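Local coordinates for epoxyqueuosine reductase (Streptococcus thermophilus, PDB 5D6S), which belongs to the QueG family of reductases and holds a cobalamin and two iron-sulfur clusters in a single chain, at residues F54-K59 with D163-K168. Numbering follows the deposited sequence.
Sequences FDYLEK and DTAVAK
A165 sits where three side chains from F54-K59 converge. Its CB lies 3.8 Å from OH of Y56 and 3.9 Å from CD1 of L57. F54 reaches the same residue with the edge of its ring. CE2 of F54 is 3.9 Å from O of A165, and this carbonyl oxygen lies near the ring plane. At the far end of the ring, CZ of F54 meets CG2 of V166 at 3.7 Å, and the two side chains cross at about a right angle. The contact is mostly apolar and buried, with Y56 at its exposed side.

With CG of Y56 between its backbone N and carbonyl carbon (chi1 79°), the phenol ring lies against L57, whose CG is 4.0 Å above one ring face, over the centre. F54 and the N-terminal part of helix 55-67 pack on helix 163-169 in the cobalamin-binding part of the reductase. L57, D163, T164 and K168 belong to the cobalamin pocket. The side chain of L57 comes within about 3 Å of the ligand, and N of D163 hydrogen-bonds to it.

Behind the contact, N of L57 hydrogen-bonds to O of F54 at 2.8 Å. I82 of helix 78-82 touches both F54 and L57. R169 makes a cation-pi contact with F54. V166 also packs on I94 and S96 of strand 93-100 in the four-stranded antiparallel sheet.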
loop_
_atom_site.group_PDB
_atom_site.type_symbol
_atom_site.label_atom_id
_atom_site.label_comp_id
_atom_site.label_asym_id
_atom_site.label_seq_id
_atom_site.Cartn_x
_atom_site.Cartn_y
_atom_site.Cartn_z
ATOM N N PHE A 54 23.663 -1.164 8.221
ATOM C CA PHE A 54 22.876 -2.342 7.920
ATOM C C PHE A 54 23.467 -3.091 6.735
ATOM O O PHE A 54 22.721 -3.670 5.948
ATOM C CB PHE A 54 21.434 -1.953 7.544
ATOM C CG PHE A 54 20.607 -1.380 8.668
ATOM C CD1 PHE A 54 20.749 -0.056 9.042
ATOM C CD2 PHE A 54 19.636 -2.154 9.291
ATOM C CE1 PHE A 54 19.992 0.480 10.062
ATOM C CE2 PHE A 54 18.866 -1.627 10.315
ATOM C CZ PHE A 54 19.042 -0.311 10.703
ATOM N N ASP A 55 24.787 -3.158 6.625
ATOM C CA ASP A 55 25.375 -3.745 5.407
ATOM C C ASP A 55 24.999 -5.209 5.142
ATOM O O ASP A 55 25.247 -5.708 4.032
ATOM C CB ASP A 55 26.904 -3.537 5.270
ATOM C CG ASP A 55 27.619 -3.425 6.600
ATOM O OD1 ASP A 55 27.258 -4.158 7.548
ATOM O OD2 ASP A 55 28.549 -2.593 6.673
ATOM N N TYR A 56 24.382 -5.901 6.105
ATOM C CA TYR A 56 23.820 -7.231 5.786
ATOM C C TYR A 56 22.766 -7.160 4.650
ATOM O O TYR A 56 22.614 -8.112 3.888
ATOM C CB TYR A 56 23.286 -7.951 7.030
ATOM C CG TYR A 56 21.931 -7.542 7.565
ATOM C CD1 TYR A 56 21.798 -6.480 8.445
ATOM C CD2 TYR A 56 20.781 -8.272 7.238
ATOM C CE1 TYR A 56 20.558 -6.135 8.964
ATOM C CE2 TYR A 56 19.526 -7.931 7.750
ATOM C CZ TYR A 56 19.417 -6.859 8.617
ATOM O OH TYR A 56 18.170 -6.504 9.124
ATOM N N LEU A 57 22.112 -5.997 4.518
ATOM C CA LEU A 57 21.149 -5.714 3.445
ATOM C C LEU A 57 21.761 -5.421 2.054
ATOM O O LEU A 57 21.220 -5.875 1.039
ATOM C CB LEU A 57 20.244 -4.556 3.856
ATOM C CG LEU A 57 19.438 -4.786 5.131
ATOM C CD1 LEU A 57 18.679 -3.539 5.513
ATOM C CD2 LEU A 57 18.470 -5.948 4.978
ATOM N N GLU A 58 22.876 -4.700 2.016
ATOM C CA GLU A 58 23.544 -4.348 0.746
ATOM C C GLU A 58 23.349 -5.364 -0.344
ATOM O O GLU A 58 22.774 -5.073 -1.392
ATOM C CB GLU A 58 25.065 -4.195 0.919
ATOM C CG GLU A 58 25.559 -2.770 1.044
ATOM C CD GLU A 58 26.759 -2.471 0.155
ATOM O OE1 GLU A 58 26.644 -2.704 -1.067
ATOM O OE2 GLU A 58 27.784 -1.950 0.668
ATOM N N LYS A 59 23.897 -6.545 -0.100
ATOM C CA LYS A 59 23.879 -7.635 -1.051
ATOM C C LYS A 59 22.524 -7.698 -1.791
ATOM O O LYS A 59 22.468 -7.580 -3.027
ATOM C CB LYS A 59 24.219 -8.935 -0.287
ATOM C CG LYS A 59 23.797 -10.267 -0.904
ATOM C CD LYS A 59 24.440 -10.540 -2.257
ATOM C CE LYS A 59 23.801 -11.752 -2.922
ATOM N NZ LYS A 59 23.892 -11.672 -4.403
ATOM N N ASP A 163 12.488 0.821 6.568
ATOM C CA ASP A 163 11.661 0.948 7.776
ATOM C C ASP A 163 11.415 -0.398 8.457
ATOM O O ASP A 163 11.126 -0.485 9.647
ATOM C CB ASP A 163 10.294 1.536 7.414
ATOM C CG ASP A 163 10.364 2.987 7.000
ATOM O OD1 ASP A 163 11.491 3.548 6.950
ATOM O OD2 ASP A 163 9.279 3.563 6.722
ATOM N N THR A 164 11.494 -1.441 7.658
ATOM C CA THR A 164 11.056 -2.733 8.065
ATOM C C THR A 164 12.168 -3.403 8.892
ATOM O O THR A 164 11.896 -4.066 9.886
ATOM C CB THR A 164 10.639 -3.503 6.796
ATOM O OG1 THR A 164 9.478 -4.293 7.069
ATOM C CG2 THR A 164 11.756 -4.353 6.234
ATOM N N ALA A 165 13.408 -3.192 8.460
ATOM C CA ALA A 165 14.597 -3.796 9.062
ATOM C C ALA A 165 15.032 -3.044 10.309
ATOM O O ALA A 165 15.641 -3.603 11.230
ATOM C CB ALA A 165 15.745 -3.831 8.054
ATOM N N VAL A 166 14.712 -1.768 10.332
ATOM C CA VAL A 166 14.911 -0.969 11.523
ATOM C C VAL A 166 14.043 -1.486 12.663
ATOM O O VAL A 166 14.534 -1.719 13.759
ATOM C CB VAL A 166 14.590 0.514 11.257
ATOM C CG1 VAL A 166 14.438 1.279 12.557
ATOM C CG2 VAL A 166 15.679 1.126 10.390
ATOM N N ALA A 167 12.753 -1.661 12.395
ATOM C CA ALA A 167 11.813 -2.148 13.400
ATOM C C ALA A 167 12.147 -3.560 13.906
ATOM O O ALA A 167 11.780 -3.913 15.033
ATOM C CB ALA A 167 10.405 -2.113 12.849
ATOM N N LYS A 168 12.815 -4.363 13.085
ATOM C CA LYS A 168 13.284 -5.667 13.538
ATOM C C LYS A 168 14.439 -5.551 14.549
ATOM O O LYS A 168 14.320 -6.050 15.672
ATOM C CB LYS A 168 13.718 -6.557 12.378
ATOM C CG LYS A 168 14.218 -7.905 12.867
ATOM C CD LYS A 168 14.580 -8.856 11.753
ATOM C CE LYS A 168 15.774 -9.693 12.174
ATOM N NZ LYS A 168 16.289 -10.507 11.059
#